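Local atomic coordinates of VP1 (Polyomavirus HPyV7, PDB entry 4PCH), a protein that forms the pentameric building block of the polyomavirus capsid and probably takes part in attachment of the virion to host cells. Residues E8-V13 against E77-V82; Q41-P46 against G237-P242; T90-A95 against Q117-A122; A99-Q104 against A111-T116; L140-A145 against V171-A176. All coordinates share one frame; numbering follows the deposited sequence.

Contact 1. Residues E8-V13 against E77-V82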
# COMPACT_ATOMS: atom_id res chain seq x y z
N GLU B 8 30.34 1.53 -29.01
CA GLU B 8 30.75 2.61 -28.12
C GLU B 8 29.81 3.83 -28.31
O GLU B 8 29.60 4.32 -29.42
CB GLU B 8 32.20 2.99 -28.38
CG GLU B 8 32.74 4.07 -27.45
CD GLU B 8 34.15 4.52 -27.79
OE1 GLU B 8 34.69 4.12 -28.85
OE2 GLU B 8 34.71 5.30 -26.99
N VAL B 9 29.26 4.29 -27.20
CA VAL B 9 28.36 5.43 -27.21
C VAL B 9 29.17 6.70 -26.97
O VAL B 9 29.91 6.79 -25.99
CB VAL B 9 27.27 5.26 -26.12
CG1 VAL B 9 26.30 6.42 -26.14
CG2 VAL B 9 26.54 3.94 -26.31
N LEU B 10 29.05 7.66 -27.87
CA LEU B 10 29.80 8.90 -27.78
C LEU B 10 28.87 9.94 -27.18
O LEU B 10 28.03 9.58 -26.34
CB LEU B 10 30.35 9.33 -29.15
CG LEU B 10 31.28 8.32 -29.83
CD1 LEU B 10 31.84 8.94 -31.10
CD2 LEU B 10 32.41 7.87 -28.90
N ASP B 11 29.00 11.20 -27.60
CA ASP B 11 28.24 12.27 -26.98
C ASP B 11 26.90 12.50 -27.65
O ASP B 11 26.71 12.18 -28.84
CB ASP B 11 29.03 13.59 -26.99
CG ASP B 11 30.22 13.57 -26.04
OD1 ASP B 11 30.23 12.78 -25.06
OD2 ASP B 11 31.16 14.36 -26.26
N THR B 12 25.96 13.05 -26.89
CA THR B 12 24.74 13.53 -27.48
C THR B 12 25.08 14.66 -28.43
O THR B 12 26.07 15.38 -28.26
CB THR B 12 23.70 14.01 -26.43
OG1 THR B 12 24.29 15.02 -25.62
CG2 THR B 12 23.24 12.85 -25.54
N VAL B 13 24.25 14.78 -29.46
CA VAL B 13 24.34 15.87 -30.41
C VAL B 13 23.74 17.11 -29.71
O VAL B 13 22.73 16.99 -29.02
CB VAL B 13 23.56 15.53 -31.68
CG1 VAL B 13 23.56 16.68 -32.66
CG2 VAL B 13 24.15 14.28 -32.34
N GLU B 77 32.58 7.87 -41.38
CA GLU B 77 33.54 6.77 -41.19
C GLU B 77 32.96 5.68 -40.29
O GLU B 77 32.09 4.93 -40.72
CB GLU B 77 34.86 7.30 -40.62
CG GLU B 77 35.97 7.48 -41.63
CD GLU B 77 37.32 7.64 -40.97
OE1 GLU B 77 37.44 8.52 -40.09
OE2 GLU B 77 38.25 6.88 -41.30
N ASP B 78 33.37 5.67 -39.02
CA ASP B 78 33.06 4.59 -38.09
C ASP B 78 32.02 5.03 -37.08
O ASP B 78 31.75 4.33 -36.11
CB ASP B 78 34.33 4.15 -37.36
CG ASP B 78 35.09 5.31 -36.72
OD1 ASP B 78 34.82 6.49 -37.05
OD2 ASP B 78 35.99 5.05 -35.89
N THR B 79 31.42 6.20 -37.31
CA THR B 79 30.40 6.69 -36.40
C THR B 79 29.08 6.96 -37.11
O THR B 79 29.04 7.23 -38.32
CB THR B 79 30.84 7.98 -35.69
OG1 THR B 79 30.79 9.06 -36.61
CG2 THR B 79 32.29 7.85 -35.15
N MET B 80 27.99 6.88 -36.37
CA MET B 80 26.74 7.37 -36.89
C MET B 80 25.89 8.04 -35.82
O MET B 80 26.04 7.78 -34.63
CB MET B 80 25.94 6.26 -37.61
CG MET B 80 25.35 5.19 -36.75
SD MET B 80 24.31 3.92 -37.56
CE MET B 80 23.76 4.75 -39.06
N ILE B 81 24.98 8.88 -36.28
CA ILE B 81 23.99 9.51 -35.42
C ILE B 81 22.69 8.71 -35.44
O ILE B 81 22.17 8.39 -36.51
CB ILE B 81 23.68 10.95 -35.91
CG1 ILE B 81 24.94 11.81 -35.90
CG2 ILE B 81 22.66 11.60 -35.00
CD1 ILE B 81 24.76 13.15 -36.58
N VAL B 82 22.17 8.39 -34.26
CA VAL B 82 20.87 7.71 -34.14
C VAL B 82 19.98 8.45 -33.14
O VAL B 82 20.48 9.22 -32.31
CB VAL B 82 21.03 6.24 -33.64
CG1 VAL B 82 21.88 5.43 -34.60
CG2 VAL B 82 21.68 6.20 -32.26
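Leu-10 and Val-13 meet Thr-79 and Ile-81 in a sparse apolar surface contact, at an end of the sheet where both ends of the modelled chain lie. The evidence is two pairs of branch atoms and no hydrogen bond between the segments. The CD1 of Leu-10 stands 4.2 Å from the CG2 of Thr-79, and the CG2 of Val-13 lies 4.1 Å from the CG2 of Ile-81. In the second pair the side chains cross at about a right angle. With chi1 at -60°, CG1 of Ile-81 lies beside the backbone N and CG2 is anti to it; CG2 is the branch that meets Val-13. The nearest CA atoms, those of Val-13 and Ile-81, are 8.1 Å apart, too far for direct strand pairing. Both segments instead belong to strands of the jelly roll that pair with strand 253-271: Leu-10 and Val-13 bond through their backbones to Arg-270 and Gln-268, and Met-80 to Ile-271. The touching parts run 37° apart. OG1 of Thr-79 is hydrogen-bonded to Cys-76 O and weakly to Arg-270 NH2, while CG2 carries the contact with Leu-10.

Contact 2. Residues Q41-P46 against G237-P242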
# COMPACT_ATOMS: atom_id res chain seq x y z
N GLN B 41 -10.02 -5.31 -29.12
CA GLN B 41 -11.23 -5.28 -28.30
C GLN B 41 -10.75 -5.25 -26.85
O GLN B 41 -9.68 -5.81 -26.55
CB GLN B 41 -12.10 -6.52 -28.53
CG GLN B 41 -12.87 -6.54 -29.83
CD GLN B 41 -14.39 -6.71 -29.68
OE1 GLN B 41 -14.93 -7.81 -29.90
NE2 GLN B 41 -15.08 -5.61 -29.30
N SER B 42 -11.52 -4.61 -25.98
CA SER B 42 -11.14 -4.50 -24.56
C SER B 42 -11.75 -5.56 -23.64
O SER B 42 -11.39 -5.63 -22.48
CB SER B 42 -11.44 -3.09 -24.01
OG SER B 42 -12.77 -2.73 -24.23
N ARG B 43 -12.69 -6.35 -24.15
CA ARG B 43 -13.13 -7.58 -23.49
C ARG B 43 -13.01 -8.71 -24.50
O ARG B 43 -13.34 -8.53 -25.67
CB ARG B 43 -14.56 -7.45 -23.03
CG ARG B 43 -14.72 -6.51 -21.86
CD ARG B 43 -16.17 -6.31 -21.48
NE ARG B 43 -16.26 -5.42 -20.32
CZ ARG B 43 -17.32 -5.29 -19.52
NH1 ARG B 43 -18.47 -5.92 -19.76
NH2 ARG B 43 -17.25 -4.43 -18.51
N GLY B 44 -12.55 -9.85 -24.02
CA GLY B 44 -12.40 -11.02 -24.87
C GLY B 44 -13.70 -11.76 -25.02
O GLY B 44 -14.76 -11.35 -24.51
N LEU B 45 -13.65 -12.86 -25.77
CA LEU B 45 -14.73 -13.84 -25.75
C LEU B 45 -14.70 -14.46 -24.37
O LEU B 45 -13.72 -14.28 -23.64
CB LEU B 45 -14.47 -14.94 -26.78
CG LEU B 45 -14.37 -14.47 -28.22
CD1 LEU B 45 -13.94 -15.63 -29.11
CD2 LEU B 45 -15.68 -13.90 -28.69
N PRO B 46 -15.77 -15.18 -23.97
CA PRO B 46 -15.76 -15.82 -22.65
C PRO B 46 -14.54 -16.69 -22.50
O PRO B 46 -14.16 -17.41 -23.45
CB PRO B 46 -17.05 -16.68 -22.68
CG PRO B 46 -17.95 -15.92 -23.60
CD PRO B 46 -17.04 -15.38 -24.67
N GLY B 237 -18.40 -10.01 -15.66
CA GLY B 237 -19.63 -10.54 -16.23
C GLY B 237 -20.16 -9.60 -17.31
O GLY B 237 -19.60 -8.52 -17.59
N LEU B 238 -21.27 -10.01 -17.90
CA LEU B 238 -21.94 -9.19 -18.92
C LEU B 238 -22.86 -8.16 -18.29
O LEU B 238 -23.34 -8.35 -17.17
CB LEU B 238 -22.76 -10.07 -19.85
CG LEU B 238 -22.02 -11.25 -20.46
CD1 LEU B 238 -22.95 -12.04 -21.38
CD2 LEU B 238 -20.74 -10.86 -21.15
N PRO B 239 -23.18 -7.07 -19.02
CA PRO B 239 -24.07 -6.05 -18.44
C PRO B 239 -25.45 -6.51 -18.03
O PRO B 239 -26.14 -7.19 -18.77
CB PRO B 239 -24.16 -5.00 -19.56
CG PRO B 239 -22.87 -5.15 -20.29
CD PRO B 239 -22.58 -6.62 -20.28
N GLY B 240 -25.87 -6.11 -16.81
CA GLY B 240 -27.25 -6.29 -16.39
C GLY B 240 -27.64 -7.72 -16.07
O GLY B 240 -28.82 -8.07 -16.06
N LEU B 241 -26.63 -8.57 -15.89
CA LEU B 241 -26.86 -10.02 -15.70
C LEU B 241 -26.13 -10.53 -14.47
O LEU B 241 -25.13 -9.93 -14.03
CB LEU B 241 -26.36 -10.79 -16.93
CG LEU B 241 -27.25 -10.63 -18.18
CD1 LEU B 241 -26.53 -11.18 -19.41
CD2 LEU B 241 -28.60 -11.30 -17.97
N PRO B 242 -26.58 -11.66 -13.93
CA PRO B 242 -25.93 -12.16 -12.72
C PRO B 242 -24.57 -12.74 -13.03
O PRO B 242 -24.33 -13.31 -14.11
CB PRO B 242 -26.89 -13.23 -12.19
CG PRO B 242 -27.66 -13.66 -13.38
CD PRO B 242 -27.73 -12.49 -14.32
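Arg-43 sets CG beside its backbone N (chi1 -71°) and then runs extended from CG to NE, which carries its guanidinium across to Gly-237 and Pro-239. The target is a loop of the jelly roll, following strand 224-236, that folds into a type II beta turn from Leu-238 to Leu-241. Pro-239 and Gly-240 take the two central places of that turn, and the positive phi of Gly-240, 73°, fits the second of them. Across the contact NH1 of Arg-43 comes to 3.6 Å from Gly-237 O, obliquely to the guanidinium plane; no hydrogen bond joins the segments. The group is fixed by other partners: NE is hydrogen-bonded to Gln-255 OE1, and NH1 to Ser-100 O. Ser-100 O is thus the bonded partner of NH1, and the more distant Gly-237 O probably adds a weaker electrostatic attraction. A neighbouring subunit packs against the same region, with its Pro-135 on Arg-43 and its Asp-136 on Pro-239. The proline ring approaches the guanidinium at its edge, near its plane, with CD of Pro-239 lying 4.2 Å from NH1 of Arg-43.

Contact 3. Residues T90-A95 against Q117-A122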
# COMPACT_ATOMS: atom_id res chain seq x y z
N THR B 90 3.79 7.07 -19.86
CA THR B 90 2.83 6.05 -20.28
C THR B 90 1.64 6.08 -19.32
O THR B 90 1.83 6.35 -18.12
CB THR B 90 3.47 4.64 -20.39
OG1 THR B 90 2.47 3.70 -20.89
CG2 THR B 90 4.02 4.16 -19.03
N GLU B 91 0.43 5.89 -19.84
CA GLU B 91 -0.80 5.96 -19.05
C GLU B 91 -1.76 4.89 -19.53
O GLU B 91 -1.95 4.70 -20.73
CB GLU B 91 -1.56 7.29 -19.24
CG GLU B 91 -0.87 8.60 -18.94
CD GLU B 91 -1.76 9.82 -19.27
OE1 GLU B 91 -3.02 9.79 -18.99
OE2 GLU B 91 -1.17 10.81 -19.80
N LEU B 92 -2.42 4.21 -18.60
CA LEU B 92 -3.51 3.31 -18.93
C LEU B 92 -4.82 4.09 -19.05
O LEU B 92 -5.12 4.95 -18.21
CB LEU B 92 -3.66 2.27 -17.81
CG LEU B 92 -4.63 1.12 -18.05
CD1 LEU B 92 -4.31 0.35 -19.32
CD2 LEU B 92 -4.53 0.18 -16.85
N LEU B 93 -5.61 3.78 -20.06
CA LEU B 93 -6.92 4.37 -20.24
C LEU B 93 -7.97 3.41 -19.71
O LEU B 93 -8.07 2.24 -20.16
CB LEU B 93 -7.18 4.67 -21.72
CG LEU B 93 -6.29 5.77 -22.33
CD1 LEU B 93 -5.02 5.26 -22.97
CD2 LEU B 93 -7.06 6.56 -23.34
N PHE B 94 -8.76 3.86 -18.74
CA PHE B 94 -9.76 2.98 -18.13
C PHE B 94 -10.77 3.79 -17.35
O PHE B 94 -10.44 4.87 -16.85
CB PHE B 94 -9.09 1.95 -17.20
CG PHE B 94 -9.97 0.79 -16.86
CD1 PHE B 94 -10.43 -0.04 -17.86
CD2 PHE B 94 -10.37 0.56 -15.55
CE1 PHE B 94 -11.25 -1.10 -17.57
CE2 PHE B 94 -11.23 -0.50 -15.25
CZ PHE B 94 -11.65 -1.33 -16.27
N ALA B 95 -12.01 3.31 -17.32
CA ALA B 95 -13.11 3.91 -16.58
C ALA B 95 -13.65 2.93 -15.54
O ALA B 95 -13.52 1.71 -15.68
CB ALA B 95 -14.21 4.31 -17.53
N GLN B 117 -4.53 -9.96 -12.54
CA GLN B 117 -4.20 -8.76 -13.29
C GLN B 117 -2.74 -8.81 -13.77
O GLN B 117 -1.89 -9.45 -13.15
CB GLN B 117 -4.36 -7.50 -12.41
CG GLN B 117 -5.74 -7.36 -11.77
CD GLN B 117 -5.74 -6.56 -10.50
OE1 GLN B 117 -5.23 -5.43 -10.45
NE2 GLN B 117 -6.39 -7.11 -9.45
N LEU B 118 -2.50 -8.05 -14.84
CA LEU B 118 -1.16 -7.79 -15.35
C LEU B 118 -1.13 -6.38 -15.92
O LEU B 118 -2.00 -6.04 -16.72
CB LEU B 118 -0.79 -8.77 -16.44
CG LEU B 118 0.48 -8.48 -17.27
CD1 LEU B 118 1.72 -8.51 -16.36
CD2 LEU B 118 0.63 -9.40 -18.47
N TYR B 119 -0.13 -5.61 -15.51
CA TYR B 119 0.11 -4.26 -16.07
C TYR B 119 1.55 -4.24 -16.54
O TYR B 119 2.45 -4.40 -15.75
CB TYR B 119 -0.16 -3.19 -15.05
CG TYR B 119 -1.52 -3.36 -14.41
CD1 TYR B 119 -2.66 -2.93 -15.06
CD2 TYR B 119 -1.67 -3.98 -13.18
CE1 TYR B 119 -3.93 -3.11 -14.51
CE2 TYR B 119 -2.92 -4.14 -12.61
CZ TYR B 119 -4.05 -3.72 -13.29
OH TYR B 119 -5.31 -3.90 -12.77
N PHE B 120 1.74 -4.13 -17.85
CA PHE B 120 3.09 -4.28 -18.43
C PHE B 120 3.33 -3.26 -19.51
O PHE B 120 2.45 -3.02 -20.33
CB PHE B 120 3.27 -5.68 -19.02
CG PHE B 120 4.58 -5.89 -19.71
CD1 PHE B 120 5.67 -6.38 -19.01
CD2 PHE B 120 4.71 -5.63 -21.07
CE1 PHE B 120 6.90 -6.58 -19.63
CE2 PHE B 120 5.92 -5.81 -21.70
CZ PHE B 120 7.02 -6.27 -20.98
N TRP B 121 4.54 -2.68 -19.52
CA TRP B 121 4.96 -1.89 -20.66
C TRP B 121 6.43 -2.16 -20.97
O TRP B 121 7.23 -2.54 -20.08
CB TRP B 121 4.69 -0.37 -20.46
CG TRP B 121 5.45 0.21 -19.32
CD1 TRP B 121 4.98 0.45 -18.05
CD2 TRP B 121 6.83 0.64 -19.32
NE1 TRP B 121 5.98 0.97 -17.27
CE2 TRP B 121 7.12 1.10 -18.02
CE3 TRP B 121 7.84 0.66 -20.29
CZ2 TRP B 121 8.38 1.57 -17.66
CZ3 TRP B 121 9.09 1.14 -19.95
CH2 TRP B 121 9.35 1.59 -18.63
N ALA B 122 6.78 -1.94 -22.23
CA ALA B 122 8.17 -1.98 -22.71
C ALA B 122 8.37 -0.99 -23.83
O ALA B 122 7.46 -0.69 -24.61
CB ALA B 122 8.59 -3.38 -23.14
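The two facing sheets of the jelly-roll sandwich pack together here, Thr-90 and Leu-92 from strand 79-93 against Trp-121 and Tyr-119 from strand 117-124. Their CA atoms support this reading: Thr-90 to Trp-121 is 8.2 Å and Leu-92 to Tyr-119 is 8.9 Å, no hydrogen bond joins the segments, and the touching parts run roughly antiparallel at 151°. Thr-90 directs OG1 anti to its backbone N, which leaves CG2 between that N and the carbonyl carbon and over one face of the indole. This is a CH-pi contact: CG2 of Thr-90 sits 4.1 Å from the centroid of the five-membered ring of Trp-121, 15° off the ring normal, displaced toward the CD1 and NE1 rim. Next along the strands, CD2 of Leu-92 lies 4.0 Å from CD1 and 4.1 Å from CE1 of Tyr-119, approaching the ring obliquely while the two side chains cross at about a right angle. The phenol is anchored at its far end, where OH of Tyr-119 donates to OE1 of Gln-117 at 2.8 Å. That acceptor lies at the ring edge in the ring plane. Phe-262 touches both Thr-90 and Trp-121, and Asp-231 touches both Leu-92 and Tyr-119. Thr-90 OG1 is hydrogen-bonded to Phe-261 O and Arg-260 NH1, so this threonine divides its branches: the hydroxyl serves its own sheet, and the methyl makes a dispersion contact with the opposing one. Adhesion between the segments thus rests on carbon surfaces, while the hydroxyls of Thr-90 and Tyr-119 find their partners away from the interface.

Contact 4. Residues A99-Q104 against A111-T116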
# COMPACT_ATOMS: atom_id res chain seq x y z
N ALA B 99 -22.64 -0.73 -14.26
CA ALA B 99 -23.67 -1.53 -14.98
C ALA B 99 -23.04 -2.46 -16.02
O ALA B 99 -23.58 -3.52 -16.31
CB ALA B 99 -24.72 -0.66 -15.66
N SER B 100 -21.87 -2.10 -16.53
CA SER B 100 -21.23 -2.88 -17.55
C SER B 100 -20.77 -4.26 -17.10
O SER B 100 -20.47 -5.10 -17.95
CB SER B 100 -20.00 -2.13 -18.05
OG SER B 100 -19.04 -2.05 -17.01
N SER B 101 -20.67 -4.50 -15.79
CA SER B 101 -20.01 -5.71 -15.30
C SER B 101 -20.88 -6.63 -14.48
O SER B 101 -20.38 -7.58 -13.90
CB SER B 101 -18.76 -5.33 -14.53
OG SER B 101 -17.78 -4.86 -15.43
N GLY B 102 -22.19 -6.39 -14.50
CA GLY B 102 -23.14 -7.36 -13.93
C GLY B 102 -23.31 -7.20 -12.44
O GLY B 102 -22.76 -6.29 -11.80
N TYR B 103 -24.06 -8.12 -11.84
CA TYR B 103 -24.37 -8.01 -10.42
C TYR B 103 -24.20 -9.35 -9.73
O TYR B 103 -24.29 -10.39 -10.37
CB TYR B 103 -25.77 -7.47 -10.19
CG TYR B 103 -26.89 -8.29 -10.76
CD1 TYR B 103 -27.49 -9.31 -10.01
CD2 TYR B 103 -27.41 -8.03 -12.01
CE1 TYR B 103 -28.52 -10.06 -10.53
CE2 TYR B 103 -28.46 -8.76 -12.53
CZ TYR B 103 -29.01 -9.78 -11.79
OH TYR B 103 -30.05 -10.51 -12.30
N GLN B 104 -23.95 -9.30 -8.43
CA GLN B 104 -23.71 -10.48 -7.64
C GLN B 104 -24.87 -10.56 -6.66
O GLN B 104 -25.00 -9.69 -5.75
CB GLN B 104 -22.39 -10.36 -6.88
CG GLN B 104 -22.11 -11.52 -5.95
CD GLN B 104 -20.79 -11.35 -5.19
OE1 GLN B 104 -20.39 -10.23 -4.87
NE2 GLN B 104 -20.17 -12.45 -4.84
N ALA B 111 -21.19 -6.30 -9.30
CA ALA B 111 -20.02 -7.16 -9.20
C ALA B 111 -18.70 -6.43 -9.40
O ALA B 111 -17.70 -6.71 -8.72
CB ALA B 111 -20.16 -8.28 -10.25
N GLY B 112 -18.69 -5.48 -10.33
CA GLY B 112 -17.46 -4.81 -10.73
C GLY B 112 -16.41 -5.73 -11.33
O GLY B 112 -16.65 -6.94 -11.52
N ILE B 113 -15.25 -5.16 -11.62
CA ILE B 113 -14.12 -5.94 -12.12
C ILE B 113 -13.35 -6.51 -10.96
O ILE B 113 -13.09 -5.81 -9.98
CB ILE B 113 -13.16 -5.06 -12.94
CG1 ILE B 113 -13.90 -4.39 -14.10
CG2 ILE B 113 -11.97 -5.87 -13.41
CD1 ILE B 113 -14.47 -5.35 -15.12
N GLU B 114 -12.94 -7.77 -11.05
CA GLU B 114 -12.03 -8.34 -10.06
C GLU B 114 -11.29 -9.52 -10.64
O GLU B 114 -11.69 -10.08 -11.64
CB GLU B 114 -12.75 -8.78 -8.76
CG GLU B 114 -13.88 -9.80 -8.97
CD GLU B 114 -15.14 -9.20 -9.60
OE1 GLU B 114 -15.61 -8.17 -9.10
OE2 GLU B 114 -15.67 -9.76 -10.60
N GLY B 115 -10.22 -9.90 -9.97
CA GLY B 115 -9.46 -11.09 -10.33
C GLY B 115 -8.02 -10.80 -10.69
O GLY B 115 -7.44 -9.82 -10.25
N THR B 116 -7.44 -11.73 -11.42
CA THR B 116 -6.00 -11.72 -11.71
C THR B 116 -5.69 -10.60 -12.71
O THR B 116 -6.47 -10.34 -13.63
CB THR B 116 -5.59 -13.15 -12.18
OG1 THR B 116 -5.55 -14.00 -11.03
CG2 THR B 116 -4.24 -13.19 -12.85
O HOH W 1 -18.05 -8.85 -12.92
O HOH W 2 -20.75 -4.58 -12.09
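Gly-102 and Ala-111 close the base of the beta hairpin formed by strands 103-104 and 109-110; a direct backbone bond closes one side, and two waters join the segments beside it. On the tight side Ala-111 N donates to Gly-102 O at 3.0 Å in an almost perfectly straight bond, 179° at the hydrogen, although the donor is tilted 34° out of the carbonyl plane. The methyl of Ala-111 fits against the same strip of backbone, with CB 3.6 Å from Gly-102 O and 3.7 Å from Ser-101 O. Gly-102 and Gly-112 both have positive phi, which glycine readily adopts.

On the looser side the segments are joined through water. One water donates to Gly-102 O and accepts from Gly-112 N at 2.9 Å, making Gly-102 O a double acceptor. Another lies 2.8 Å from both Ser-101 O and Gly-112 O, but it has more acceptors in reach than protons, so the bridge may be shared. Beyond the waters the packing is direct again. Ser-101 holds OG beside its backbone N (chi1 -71°), where it is hydrogen-bonded to Thr-236 OG1. There the hydroxyl also meets an apolar tip: OG of Ser-101 is 3.4 Å from CD1 of Ile-113.

Contact 5. Residues L140-A145 against V171-A176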
# COMPACT_ATOMS: atom_id res chain seq x y z
N LEU B 140 -1.98 -27.87 -19.17
CA LEU B 140 -2.44 -26.59 -19.73
C LEU B 140 -2.21 -26.64 -21.22
O LEU B 140 -1.09 -26.84 -21.67
CB LEU B 140 -1.71 -25.37 -19.15
CG LEU B 140 -2.23 -24.01 -19.65
CD1 LEU B 140 -3.64 -23.69 -19.12
CD2 LEU B 140 -1.29 -22.87 -19.31
N LYS B 141 -3.31 -26.49 -21.96
CA LYS B 141 -3.30 -26.58 -23.41
C LYS B 141 -3.46 -25.20 -24.02
O LYS B 141 -4.03 -24.29 -23.41
CB LYS B 141 -4.41 -27.51 -23.88
CG LYS B 141 -4.21 -28.96 -23.43
CD LYS B 141 -5.55 -29.67 -23.32
CE LYS B 141 -5.39 -31.13 -22.89
NZ LYS B 141 -6.71 -31.80 -22.75
N VAL B 142 -2.92 -25.05 -25.24
CA VAL B 142 -2.89 -23.76 -25.93
C VAL B 142 -3.29 -23.96 -27.38
O VAL B 142 -2.68 -24.75 -28.10
CB VAL B 142 -1.47 -23.15 -25.89
CG1 VAL B 142 -1.49 -21.72 -26.43
CG2 VAL B 142 -0.93 -23.18 -24.47
N ASN B 143 -4.33 -23.26 -27.80
CA ASN B 143 -4.77 -23.31 -29.18
C ASN B 143 -3.65 -22.93 -30.16
O ASN B 143 -2.87 -22.01 -29.90
CB ASN B 143 -5.96 -22.40 -29.38
CG ASN B 143 -6.56 -22.55 -30.76
OD1 ASN B 143 -6.06 -21.96 -31.70
ND2 ASN B 143 -7.59 -23.36 -30.88
N GLU B 144 -3.58 -23.66 -31.26
CA GLU B 144 -2.52 -23.52 -32.24
C GLU B 144 -2.47 -22.17 -32.95
O GLU B 144 -1.46 -21.85 -33.57
CB GLU B 144 -2.60 -24.64 -33.29
CG GLU B 144 -2.22 -26.01 -32.74
CD GLU B 144 -0.82 -26.03 -32.14
OE1 GLU B 144 -0.69 -25.78 -30.92
OE2 GLU B 144 0.16 -26.26 -32.89
N ALA B 145 -3.54 -21.39 -32.87
CA ALA B 145 -3.54 -20.01 -33.39
C ALA B 145 -2.69 -19.07 -32.57
O ALA B 145 -2.32 -17.97 -33.03
CB ALA B 145 -4.97 -19.49 -33.50
N VAL B 171 -0.11 -13.39 -22.80
CA VAL B 171 0.61 -12.88 -21.65
C VAL B 171 0.70 -13.94 -20.55
O VAL B 171 1.58 -13.90 -19.72
CB VAL B 171 -0.05 -11.59 -21.12
CG1 VAL B 171 -0.10 -10.53 -22.21
CG2 VAL B 171 -1.43 -11.85 -20.54
N GLU B 172 -0.21 -14.92 -20.59
CA GLU B 172 -0.17 -16.04 -19.66
C GLU B 172 1.01 -17.00 -19.91
O GLU B 172 1.31 -17.82 -19.04
CB GLU B 172 -1.46 -16.83 -19.74
CG GLU B 172 -2.63 -16.10 -19.17
CD GLU B 172 -3.95 -16.68 -19.64
OE1 GLU B 172 -4.22 -17.84 -19.31
OE2 GLU B 172 -4.68 -15.96 -20.32
N LEU B 173 1.66 -16.92 -21.08
CA LEU B 173 2.65 -17.92 -21.50
C LEU B 173 4.05 -17.38 -21.84
O LEU B 173 4.98 -18.15 -22.11
CB LEU B 173 2.10 -18.66 -22.73
CG LEU B 173 0.71 -19.28 -22.62
CD1 LEU B 173 0.24 -19.82 -23.99
CD2 LEU B 173 0.74 -20.40 -21.57
N TRP B 174 4.21 -16.06 -21.83
CA TRP B 174 5.45 -15.42 -22.33
C TRP B 174 5.84 -14.31 -21.36
O TRP B 174 5.01 -13.42 -21.12
CB TRP B 174 5.22 -14.83 -23.72
CG TRP B 174 4.99 -15.87 -24.78
CD1 TRP B 174 3.79 -16.31 -25.27
CD2 TRP B 174 5.99 -16.62 -25.46
NE1 TRP B 174 3.99 -17.27 -26.22
CE2 TRP B 174 5.34 -17.48 -26.35
CE3 TRP B 174 7.39 -16.65 -25.39
CZ2 TRP B 174 6.04 -18.36 -27.18
CZ3 TRP B 174 8.08 -17.52 -26.21
CH2 TRP B 174 7.41 -18.37 -27.08
N VAL B 175 7.06 -14.37 -20.84
CA VAL B 175 7.58 -13.46 -19.81
C VAL B 175 8.77 -12.67 -20.37
O VAL B 175 9.64 -13.26 -21.03
CB VAL B 175 8.06 -14.28 -18.59
CG1 VAL B 175 8.55 -13.36 -17.49
CG2 VAL B 175 6.94 -15.17 -18.05
N ALA B 176 8.85 -11.37 -20.08
CA ALA B 176 10.00 -10.58 -20.48
C ALA B 176 11.27 -11.28 -20.02
O ALA B 176 11.36 -11.74 -18.89
CB ALA B 176 9.94 -9.18 -19.88
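One methyl of Leu-173 is pressed against both branches of Val-142 at unusually short range: CD1 of Leu-173 lies 3.5 Å from CG1 and 3.6 Å from CG2 of Val-142. The two side chains reach toward each other tip to tip, and the backbones stay well apart, with 9.2 Å between the CA atoms of Val-142 and Leu-173. Val-142 sets CG1 anti to its backbone N (chi1 -171°) and CG2 anti to the carbonyl carbon, which presents both methyls to the leucine end. The other branch of Leu-173 is used as well. Its CD2 comes within 3.9 Å of CD2 of Leu-140, and here the side chains cross at a slant. One leucine thereby spans two residues of the opposite segment. No hydrogen bond links the segments; the contact is apolar throughout. Just past Val-142 the chain bends in an Asx turn, in which OD1 of Asn-143 accepts from N of Ala-145 at 2.8 Å with an angle of 165° at the hydrogen. In the fold, strand 141-142 runs parallel to strand 52-53, whose Leu-53 touches both Leu-140 and Leu-173. The backbone of Leu-173 is bonded to Ile-133, and the chain then enters strand 174-176, an outer strand of a small antiparallel sheet beside strand 129-132.

In the fold
Contacts 2 and 4 are direct neighbours, their centres about 9 Å apart: Pro-239 CG packs 3.4 Å from Ser-100 O, and Leu-241 O is 3.0 Å from Tyr-103 N in a probable hydrogen bond. Both also meet a neighbouring subunit. Contact 4 is nested within the chain loop closed by contact 3, whose centre lies about 19 Å away. Contact 3, nearest the middle of the chain, touches contact 5 where Leu-118 CD2 packs 3.5 Å from Val-171 CB. Contact 1 shares strand 79-93 with contact 3, yet their nearest atoms are about 17 Å apart; from contact 4, beyond the chain's centre, its centre is about 53 Å away. A glycerol, probably from crystallisation, is hydrogen-bonded to Gln-104 NE2 in contact 4.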